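Local coordinates for SusD family protein (Bacteroides uniformis, PDB 7KV1) that probably binds beta-glucans at the cell surface of a human gut Bacteroides, as a SusD-like glycan-binding protein built on tetratricopeptide-type helical repeats, at residues L205-Y210 and V228-A233; F266-S271 and C283-W288; Y405-E410 and V463-R468. All coordinates share one frame; numbering follows the deposited sequence.

Contact 1: residues L205-Y210 and V228-A233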
loop_
_atom_site.group_PDB
_atom_site.type_symbol
_atom_site.label_atom_id
_atom_site.label_comp_id
_atom_site.label_asym_id
_atom_site.label_seq_id
_atom_site.Cartn_x
_atom_site.Cartn_y
_atom_site.Cartn_z
ATOM N N LEU A 205 14.713 14.743 8.549
ATOM C CA LEU A 205 14.916 13.678 7.539
ATOM C C LEU A 205 15.353 14.312 6.227
ATOM O O LEU A 205 14.863 15.362 5.839
ATOM C CB LEU A 205 13.621 12.890 7.353
ATOM C CG LEU A 205 13.098 12.168 8.595
ATOM C CD1 LEU A 205 11.793 11.455 8.274
ATOM C CD2 LEU A 205 14.121 11.186 9.118
ATOM N N PRO A 206 16.244 13.669 5.462
ATOM C CA PRO A 206 16.562 14.163 4.130
ATOM C C PRO A 206 15.378 13.936 3.170
ATOM O O PRO A 206 14.516 13.071 3.427
ATOM C CB PRO A 206 17.779 13.333 3.751
ATOM C CG PRO A 206 17.578 12.040 4.484
ATOM C CD PRO A 206 16.918 12.414 5.800
ATOM N N LEU A 207 15.291 14.743 2.115
ATOM C CA LEU A 207 14.087 14.764 1.241
ATOM C C LEU A 207 14.042 13.432 0.500
ATOM O O LEU A 207 12.961 12.794 0.494
ATOM C CB LEU A 207 14.103 15.936 0.253
ATOM C CG LEU A 207 12.814 16.084 -0.571
ATOM C CD1 LEU A 207 11.628 16.425 0.313
ATOM C CD2 LEU A 207 12.977 17.127 -1.653
ATOM N N LYS A 208 15.195 13.021 -0.034
ATOM C CA LYS A 208 15.313 11.865 -0.954
ATOM C C LYS A 208 16.548 11.006 -0.645
ATOM O O LYS A 208 16.413 9.745 -0.692
ATOM C CB LYS A 208 15.365 12.381 -2.394
ATOM C CG LYS A 208 15.402 11.270 -3.435
ATOM C CD LYS A 208 15.594 11.763 -4.844
ATOM C CE LYS A 208 15.565 10.615 -5.830
ATOM N NZ LYS A 208 15.594 11.093 -7.227
ATOM N N TYR A 209 17.713 11.618 -0.379
ATOM C CA TYR A 209 18.996 10.874 -0.209
ATOM C C TYR A 209 19.621 11.216 1.134
ATOM O O TYR A 209 19.618 12.397 1.523
ATOM C CB TYR A 209 20.013 11.190 -1.311
ATOM C CG TYR A 209 19.665 10.674 -2.682
ATOM C CD1 TYR A 209 19.640 9.320 -2.951
ATOM C CD2 TYR A 209 19.373 11.545 -3.721
ATOM C CE1 TYR A 209 19.327 8.842 -4.216
ATOM C CE2 TYR A 209 19.053 11.087 -4.991
ATOM C CZ TYR A 209 19.030 9.729 -5.235
ATOM O OH TYR A 209 18.728 9.267 -6.478
ATOM N N TYR A 210 20.136 10.194 1.811
ATOM C CA TYR A 210 21.057 10.324 2.970
ATOM C C TYR A 210 22.459 10.635 2.420
ATOM O O TYR A 210 22.791 10.105 1.339
ATOM C CB TYR A 210 20.998 9.053 3.816
ATOM C CG TYR A 210 19.751 8.958 4.654
ATOM C CD1 TYR A 210 18.523 8.649 4.076
ATOM C CD2 TYR A 210 19.788 9.229 6.017
ATOM C CE1 TYR A 210 17.366 8.565 4.844
ATOM C CE2 TYR A 210 18.646 9.139 6.796
ATOM C CZ TYR A 210 17.426 8.813 6.207
ATOM O OH TYR A 210 16.296 8.795 6.975
ATOM N N VAL A 228 13.420 5.609 5.373
ATOM C CA VAL A 228 12.303 6.575 5.255
ATOM C C VAL A 228 12.905 7.958 5.127
ATOM O O VAL A 228 14.044 8.173 5.634
ATOM C CB VAL A 228 11.332 6.412 6.422
ATOM C CG1 VAL A 228 10.798 4.995 6.392
ATOM C CG2 VAL A 228 11.953 6.733 7.790
ATOM N N THR A 229 12.172 8.826 4.449
ATOM C CA THR A 229 12.614 10.162 4.001
ATOM C C THR A 229 11.507 11.174 4.282
ATOM O O THR A 229 10.359 10.784 4.590
ATOM C CB THR A 229 12.991 10.161 2.518
ATOM O OG1 THR A 229 11.810 9.789 1.819
ATOM C CG2 THR A 229 14.123 9.208 2.175
ATOM N N GLN A 230 11.839 12.446 4.164
ATOM C CA GLN A 230 10.853 13.516 4.333
ATOM C C GLN A 230 9.815 13.365 3.208
ATOM O O GLN A 230 8.637 13.633 3.457
ATOM C CB GLN A 230 11.584 14.847 4.359
ATOM C CG GLN A 230 10.678 16.005 4.689
ATOM C CD GLN A 230 10.481 16.177 6.162
ATOM O OE1 GLN A 230 10.667 15.239 6.944
ATOM N NE2 GLN A 230 10.076 17.385 6.532
ATOM N N ALA A 231 10.234 13.017 1.993
ATOM C CA ALA A 231 9.293 12.831 0.858
ATOM C C ALA A 231 8.328 11.696 1.221
ATOM O O ALA A 231 7.134 11.802 0.969
ATOM C CB ALA A 231 10.026 12.535 -0.424
ATOM N N MET A 232 8.834 10.618 1.798
ATOM C CA MET A 232 7.964 9.479 2.172
ATOM C C MET A 232 6.967 9.958 3.229
ATOM O O MET A 232 5.792 9.553 3.152
ATOM C CB MET A 232 8.778 8.282 2.663
ATOM C CG MET A 232 7.919 7.132 3.126
ATOM S SD MET A 232 7.760 7.111 4.912
ATOM C CE MET A 232 6.973 5.521 5.173
ATOM N N ALA A 233 7.423 10.797 4.167
ATOM C CA ALA A 233 6.620 11.394 5.255
ATOM C C ALA A 233 5.471 12.220 4.668
ATOM O O ALA A 233 4.309 12.117 5.158
ATOM C CB ALA A 233 7.499 12.242 6.160
HETATM O O HOH W 1 11.849 15.378 9.280
#
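Pro206 and Leu207 offer their carbonyl oxygens to the first two amides of helix 230-244, so that the segment 205-210 closes over the start of a helix in the predominantly helical SusD fold. Gln230 N reaches Pro206 O at 2.8 Å in an almost straight bond (175°), and Ala231 N reaches Leu207 O at 3.1 Å, in the carbonyl plane and on a lone pair. These are two of the amides that a helix start leaves without partners from its own turns. A third is met from within the segment: Thr229, the N-cap residue, accepts from Met232 N through OG1. With chi1 at 61°, OG1 lies between the backbone N and the carbonyl carbon, turned back to the helix, while CG2 lies near Lys208 O. At the other end of segment 205-210 the Tyr210 hydroxyl donates to Val228 O at 2.7 Å, nearly along the C=O axis, and Val228 O lies at the ring edge, in plane. Pro206 CG sits 3.4 Å above the centre of the same ring. Further out, Leu205 packs on Met146 and Leu150 of helix 138-162, and Leu207 reaches Leu260 of helix 250-262. The bend of Gln230 at chi2 brings OE1 to 3.8 Å from Leu205 CB; its NE2 binds Ile200 O, and a water that donates to Gln230 OE1 at 2.6 Å accepts from Leu205 N.

Contact 2: residues F266-S271 and C283-W288. With NCO (cobalt hexammine(III)), chain C.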
loop_
_atom_site.group_PDB
_atom_site.type_symbol
_atom_site.label_atom_id
_atom_site.label_comp_id
_atom_site.label_asym_id
_atom_site.label_seq_id
_atom_site.Cartn_x
_atom_site.Cartn_y
_atom_site.Cartn_z
ATOM N N PHE A 266 12.567 14.592 -8.518
ATOM C CA PHE A 266 11.503 13.592 -8.801
ATOM C C PHE A 266 10.947 13.825 -10.207
ATOM O O PHE A 266 10.805 14.983 -10.620
ATOM C CB PHE A 266 10.394 13.677 -7.739
ATOM C CG PHE A 266 10.846 13.193 -6.389
ATOM C CD1 PHE A 266 11.151 11.859 -6.198
ATOM C CD2 PHE A 266 11.050 14.076 -5.346
ATOM C CE1 PHE A 266 11.607 11.399 -4.970
ATOM C CE2 PHE A 266 11.509 13.626 -4.122
ATOM C CZ PHE A 266 11.787 12.292 -3.935
ATOM N N ARG A 267 10.637 12.754 -10.916
ATOM C CA ARG A 267 9.901 12.874 -12.194
ATOM C C ARG A 267 9.177 11.565 -12.467
ATOM O O ARG A 267 9.589 10.550 -11.899
ATOM C CB ARG A 267 10.832 13.260 -13.355
ATOM C CG ARG A 267 11.969 12.288 -13.610
ATOM C CD ARG A 267 12.123 11.806 -15.048
ATOM N NE ARG A 267 12.171 12.850 -16.048
ATOM C CZ ARG A 267 11.264 13.064 -17.006
ATOM N NH1 ARG A 267 10.167 12.322 -17.133
ATOM N NH2 ARG A 267 11.460 14.055 -17.847
ATOM N N LEU A 268 8.212 11.587 -13.387
ATOM C CA LEU A 268 7.602 10.354 -13.916
ATOM C C LEU A 268 8.640 9.604 -14.745
ATOM O O LEU A 268 9.336 10.225 -15.577
ATOM C CB LEU A 268 6.356 10.715 -14.729
ATOM C CG LEU A 268 5.196 11.303 -13.942
ATOM C CD1 LEU A 268 4.013 11.544 -14.856
ATOM C CD2 LEU A 268 4.778 10.370 -12.807
ATOM N N ASN A 269 8.760 8.298 -14.544
ATOM C CA ASN A 269 9.531 7.461 -15.496
ATOM C C ASN A 269 8.932 7.643 -16.891
ATOM O O ASN A 269 7.721 7.483 -17.078
ATOM C CB ASN A 269 9.521 5.990 -15.089
ATOM C CG ASN A 269 10.610 5.192 -15.753
ATOM O OD1 ASN A 269 10.813 5.332 -16.954
ATOM N ND2 ASN A 269 11.307 4.369 -14.975
ATOM N N PRO A 270 9.743 8.004 -17.913
ATOM C CA PRO A 270 9.220 8.172 -19.265
ATOM C C PRO A 270 8.472 6.932 -19.755
ATOM O O PRO A 270 7.577 7.100 -20.536
ATOM C CB PRO A 270 10.460 8.447 -20.142
ATOM C CG PRO A 270 11.510 8.943 -19.166
ATOM C CD PRO A 270 11.162 8.385 -17.799
ATOM N N SER A 271 8.886 5.730 -19.311
ATOM C CA SER A 271 8.234 4.434 -19.632
ATOM C C SER A 271 7.553 3.895 -18.366
ATOM O O SER A 271 8.271 3.585 -17.405
ATOM C CB SER A 271 9.238 3.420 -20.159
ATOM O OG SER A 271 8.714 2.103 -20.056
ATOM N N CYS A 283 14.129 4.312 -9.521
ATOM C CA CYS A 283 14.133 5.372 -10.565
ATOM C C CYS A 283 13.634 6.664 -9.903
ATOM O O CYS A 283 13.239 6.631 -8.683
ATOM C CB CYS A 283 13.306 4.987 -11.782
ATOM S SG CYS A 283 11.525 4.870 -11.464
ATOM N N ASP A 284 13.670 7.778 -10.637
ATOM C CA ASP A 284 13.404 9.108 -10.037
ATOM C C ASP A 284 11.903 9.309 -9.799
ATOM O O ASP A 284 11.547 10.323 -9.190
ATOM C CB ASP A 284 14.062 10.203 -10.872
ATOM C CG ASP A 284 15.588 10.143 -10.733
ATOM O OD1 ASP A 284 16.087 9.962 -9.566
ATOM O OD2 ASP A 284 16.263 10.219 -11.772
ATOM N N GLU A 285 11.066 8.368 -10.207
ATOM C CA GLU A 285 9.633 8.332 -9.821
ATOM C C GLU A 285 9.460 7.789 -8.392
ATOM O O GLU A 285 8.429 8.050 -7.746
ATOM C CB GLU A 285 8.867 7.466 -10.814
ATOM C CG GLU A 285 7.384 7.502 -10.523
ATOM C CD GLU A 285 6.479 7.141 -11.680
ATOM O OE1 GLU A 285 6.969 7.025 -12.826
ATOM O OE2 GLU A 285 5.289 6.977 -11.414
ATOM N N SER A 286 10.431 7.040 -7.906
ATOM C CA SER A 286 10.283 6.230 -6.681
ATOM C C SER A 286 10.446 7.119 -5.450
ATOM O O SER A 286 11.489 7.732 -5.295
ATOM C CB SER A 286 11.236 5.051 -6.710
ATOM O OG SER A 286 10.906 4.155 -5.649
ATOM N N ILE A 287 9.417 7.239 -4.607
ATOM C CA ILE A 287 9.552 8.012 -3.340
ATOM C C ILE A 287 9.883 7.015 -2.229
ATOM O O ILE A 287 10.746 7.326 -1.369
ATOM C CB ILE A 287 8.304 8.862 -3.068
ATOM C CG1 ILE A 287 8.215 10.040 -4.044
ATOM C CG2 ILE A 287 8.274 9.320 -1.631
ATOM C CD1 ILE A 287 6.945 10.815 -3.978
ATOM N N TRP A 288 9.237 5.845 -2.248
ATOM C CA TRP A 288 9.570 4.800 -1.257
ATOM C C TRP A 288 9.221 3.408 -1.781
ATOM O O TRP A 288 8.108 3.195 -2.341
ATOM C CB TRP A 288 8.898 5.120 0.075
ATOM C CG TRP A 288 9.473 4.361 1.226
ATOM C CD1 TRP A 288 10.762 4.400 1.686
ATOM C CD2 TRP A 288 8.773 3.433 2.066
ATOM N NE1 TRP A 288 10.904 3.564 2.755
ATOM C CE2 TRP A 288 9.705 2.957 3.015
ATOM C CE3 TRP A 288 7.449 2.988 2.137
ATOM C CZ2 TRP A 288 9.343 2.058 4.018
ATOM C CZ3 TRP A 288 7.105 2.061 3.097
ATOM C CH2 TRP A 288 8.043 1.620 4.038
HETATM CO CO NCO C . 9.742 18.429 -11.873
HETATM N N1 NCO C . 11.650 17.889 -11.558
HETATM N N2 NCO C . 7.865 19.089 -12.034
HETATM N N3 NCO C . 10.176 19.252 -13.716
HETATM N N4 NCO C . 10.126 20.152 -10.997
HETATM N N5 NCO C . 9.251 17.625 -10.063
HETATM N N6 NCO C . 9.340 16.720 -12.781
#
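A type I beta turn, Cys283 to Ser286, leads into the bulged strand 286-290 and packs against the loop 266-271, which forms part of the cobalt hexammine pocket. Arg267 N donates to Asp284 O at 3.1 Å, but from well above the carbonyl plane, and the same oxygen receives a CA-H...O contact from Phe266. The Phe266 ring lies beside the turn: Ser286 O meets its edge in plane, and CE1 touches Ile287 CG1 at 3.8 Å, the two side chains crossing at about a right angle. Glu285 extends with CG anti to its backbone N (chi1 -175°), which carries the carboxylate past Arg267 O to Asn269. There OE1 takes the N-H of Asn269 at 2.8 Å on its anti side, tilted 26° out of the carboxylate plane, while Leu268 CD2 packs against OE2. Arg440 and Arg407 form salt bridges with OE1 and OE2 respectively, which probably keeps this buried carboxylate ionised. Asn269 has two tasks: OD1 closes an Asx turn with Ser271 N, and ND2 donates to Cys283 SG at 3.6 Å. On the ligand side, three ammines of the cobalt complex, N1, N5 and N6, converge on Phe266 O at 3.1 to 3.2 Å.

Contact 3: residues Y405-E410 and V463-R468. With NCO (cobalt hexammine(III)), chain C; EDO (1,2-ethanediol), chain D.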
loop_
_atom_site.group_PDB
_atom_site.type_symbol
_atom_site.label_atom_id
_atom_site.label_comp_id
_atom_site.label_asym_id
_atom_site.label_seq_id
_atom_site.Cartn_x
_atom_site.Cartn_y
_atom_site.Cartn_z
ATOM N N TYR A 405 6.017 1.382 -3.110
ATOM C CA TYR A 405 4.998 1.773 -2.096
ATOM C C TYR A 405 4.417 3.140 -2.435
ATOM O O TYR A 405 3.179 3.249 -2.484
ATOM C CB TYR A 405 5.555 1.752 -0.669
ATOM C CG TYR A 405 4.462 1.605 0.363
ATOM C CD1 TYR A 405 3.649 2.677 0.728
ATOM C CD2 TYR A 405 4.196 0.369 0.908
ATOM C CE1 TYR A 405 2.616 2.521 1.641
ATOM C CE2 TYR A 405 3.161 0.195 1.814
ATOM C CZ TYR A 405 2.371 1.270 2.190
ATOM O OH TYR A 405 1.385 1.042 3.115
ATOM N N TYR A 406 5.287 4.119 -2.689
ATOM C CA TYR A 406 4.925 5.507 -3.061
ATOM C C TYR A 406 5.656 5.865 -4.346
ATOM O O TYR A 406 6.870 5.781 -4.338
ATOM C CB TYR A 406 5.293 6.500 -1.958
ATOM C CG TYR A 406 4.401 6.396 -0.754
ATOM C CD1 TYR A 406 3.021 6.396 -0.909
ATOM C CD2 TYR A 406 4.927 6.249 0.519
ATOM C CE1 TYR A 406 2.184 6.246 0.188
ATOM C CE2 TYR A 406 4.097 6.127 1.623
ATOM C CZ TYR A 406 2.717 6.111 1.457
ATOM O OH TYR A 406 1.880 5.936 2.520
ATOM N N ARG A 407 4.919 6.257 -5.382
ATOM C CA ARG A 407 5.470 6.767 -6.662
ATOM C C ARG A 407 5.062 8.237 -6.851
ATOM O O ARG A 407 3.978 8.643 -6.428
ATOM C CB ARG A 407 4.928 5.947 -7.837
ATOM C CG ARG A 407 5.266 4.474 -7.740
ATOM C CD ARG A 407 5.025 3.808 -9.056
ATOM N NE ARG A 407 3.666 3.426 -9.371
ATOM C CZ ARG A 407 2.912 3.943 -10.345
ATOM N NH1 ARG A 407 3.314 4.993 -11.036
ATOM N NH2 ARG A 407 1.728 3.402 -10.612
ATOM N N TYR A 408 5.860 8.983 -7.580
ATOM C CA TYR A 408 5.568 10.398 -7.897
ATOM C C TYR A 408 4.264 10.523 -8.722
ATOM O O TYR A 408 3.689 11.622 -8.670
ATOM C CB TYR A 408 6.792 11.019 -8.572
ATOM C CG TYR A 408 6.661 12.455 -9.003
ATOM C CD1 TYR A 408 6.655 13.493 -8.079
ATOM C CD2 TYR A 408 6.542 12.779 -10.340
ATOM C CE1 TYR A 408 6.556 14.811 -8.490
ATOM C CE2 TYR A 408 6.470 14.095 -10.769
ATOM C CZ TYR A 408 6.447 15.110 -9.840
ATOM O OH TYR A 408 6.361 16.402 -10.255
ATOM N N ALA A 409 3.791 9.486 -9.429
ATOM C CA ALA A 409 2.447 9.518 -10.069
ATOM C C ALA A 409 1.387 9.815 -8.997
ATOM O O ALA A 409 0.495 10.652 -9.227
ATOM C CB ALA A 409 2.137 8.246 -10.832
ATOM N N GLU A 410 1.540 9.224 -7.810
ATOM C CA GLU A 410 0.603 9.429 -6.690
ATOM C C GLU A 410 0.749 10.843 -6.098
ATOM O O GLU A 410 -0.269 11.430 -5.691
ATOM C CB GLU A 410 0.769 8.302 -5.666
ATOM C CG GLU A 410 -0.340 8.293 -4.666
ATOM C CD GLU A 410 -0.343 7.205 -3.612
ATOM O OE1 GLU A 410 0.612 6.393 -3.540
ATOM O OE2 GLU A 410 -1.378 7.124 -2.930
ATOM N N VAL A 463 -3.298 -0.237 -10.459
ATOM C CA VAL A 463 -3.795 -1.642 -10.418
ATOM C C VAL A 463 -2.699 -2.519 -9.803
ATOM O O VAL A 463 -1.586 -2.493 -10.291
ATOM C CB VAL A 463 -4.266 -2.170 -11.784
ATOM C CG1 VAL A 463 -4.626 -3.644 -11.712
ATOM C CG2 VAL A 463 -5.418 -1.354 -12.328
ATOM N N GLY A 464 -3.039 -3.252 -8.746
ATOM C CA GLY A 464 -2.149 -4.242 -8.124
ATOM C C GLY A 464 -1.197 -3.603 -7.130
ATOM O O GLY A 464 -0.291 -4.327 -6.639
ATOM N N GLU A 465 -1.398 -2.323 -6.808
ATOM C CA GLU A 465 -0.510 -1.572 -5.880
ATOM C C GLU A 465 -1.217 -1.255 -4.559
ATOM O O GLU A 465 -0.648 -0.491 -3.757
ATOM C CB GLU A 465 -0.012 -0.307 -6.595
ATOM C CG GLU A 465 0.846 -0.603 -7.807
ATOM C CD GLU A 465 1.426 0.643 -8.442
ATOM O OE1 GLU A 465 2.286 1.306 -7.818
ATOM O OE2 GLU A 465 1.011 0.942 -9.571
ATOM N N GLY A 466 -2.399 -1.826 -4.324
ATOM C CA GLY A 466 -3.096 -1.738 -3.018
ATOM C C GLY A 466 -3.689 -0.367 -2.723
ATOM O O GLY A 466 -3.776 -0.031 -1.510
ATOM N N LYS A 467 -4.116 0.394 -3.753
ATOM C CA LYS A 467 -4.685 1.759 -3.594
ATOM C C LYS A 467 -6.216 1.731 -3.719
ATOM O O LYS A 467 -6.899 2.497 -3.008
ATOM C CB LYS A 467 -4.093 2.731 -4.617
ATOM C CG LYS A 467 -2.578 2.761 -4.619
ATOM C CD LYS A 467 -1.918 3.334 -3.366
ATOM C CE LYS A 467 -0.405 3.172 -3.446
ATOM N NZ LYS A 467 0.327 3.804 -2.320
ATOM N N ARG A 468 -6.729 0.907 -4.612
ATOM C CA ARG A 468 -8.114 1.017 -5.113
ATOM C C ARG A 468 -9.101 0.854 -3.966
ATOM O O ARG A 468 -10.052 1.647 -3.936
ATOM C CB ARG A 468 -8.325 -0.014 -6.212
ATOM C CG ARG A 468 -9.734 -0.063 -6.770
ATOM C CD ARG A 468 -10.216 1.235 -7.360
ATOM N NE ARG A 468 -11.500 0.943 -7.968
ATOM C CZ ARG A 468 -12.365 1.816 -8.482
ATOM N NH1 ARG A 468 -12.131 3.117 -8.413
ATOM N NH2 ARG A 468 -13.477 1.361 -9.046
HETATM CO CO NCO C . 9.742 18.429 -11.873
HETATM N N1 NCO C . 11.650 17.889 -11.558
HETATM N N2 NCO C . 7.865 19.089 -12.034
HETATM N N3 NCO C . 10.176 19.252 -13.716
HETATM N N4 NCO C . 10.126 20.152 -10.997
HETATM N N5 NCO C . 9.251 17.625 -10.063
HETATM N N6 NCO C . 9.340 16.720 -12.781
HETATM C C1 EDO D . -1.973 1.377 4.964
HETATM O O1 EDO D . -0.886 0.576 5.400
HETATM C C2 EDO D . -1.903 1.706 3.522
HETATM O O2 EDO D . -0.746 2.479 3.204
HETATM O O HOH W 2 2.474 2.708 -5.544
#
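Lys467 points its side chain at the strand-to-helix junction 405-410 and ends on two oxygens of that segment. From CB the chain bends at chi2 (-67°) and then runs on fully extended. Lys467 CD passes the Glu410 carboxylate, 3.9 Å from OE2, and Lys467 CE comes to 3.4 Å from Glu410 OE1. Lys467 NZ donates to Tyr405 O at 2.9 Å, almost in line with the carbonyl bond, and forms a salt bridge with Glu410 OE1, also at 2.9 Å, on the syn lone pair. Glu410 comes from the opposite direction, extended from the first turn of helix 408-420, and its OE2 is held by Arg458. OE1 also lies at the edge of the Tyr406 ring, in plane; Tyr405 CD1 sits over the centre of that ring, 3.5 Å above it.

A second ion pair joins the same segments. Arg407 grips Glu465 side-on, NE to OE1 at 3.0 Å and NH2 to OE2 at 2.8 Å, with the guanidinium and carboxylate planes only 22° apart. Both oxygens use their syn lone pairs, and the NE bond is close to straight (174°). The bend of Arg407 at chi3 turns the NE/NH2 edge toward the glutamate, while NH1 pairs with Glu461. Lys380 adds a further positive charge at Glu465 OE2. A water lies within hydrogen-bonding distance of Glu465 OE1 and, more weakly, of Tyr405 O. The arrangement is a bidentate arginine-glutamate pair beside a lysine-glutamate bridge, a buried charge network tying the beta bulge at Tyr405 and Tyr406 and the start of helix 408-420 to the loop before helix 468-474.

In the fold
Contact 2 stands between the other two. Toward contact 1, whose centre is about 15 Å away, Lys208 NZ forms a salt bridge with Asp284 OD1 at 2.6 Å and also donates to Ser265 O, and Ile287 and Trp288 pack on Ala231 and Met232. Toward contact 3, with centres about 12 Å apart, strands 286-290 and 403-407 pair antiparallel and Tyr408 N lies 2.7 Å from Glu285 O, a probable hydrogen bond. Contacts 1 and 3, about 18 Å apart between centres, touch through Met232 and Tyr406. The cobalt hexammine bridges contacts 2 and 3, bound by Phe266 O and Tyr408 OH together with Ile261 O and Ser263 O, whereas the side chain of Lys208 stays about 9 Å from it.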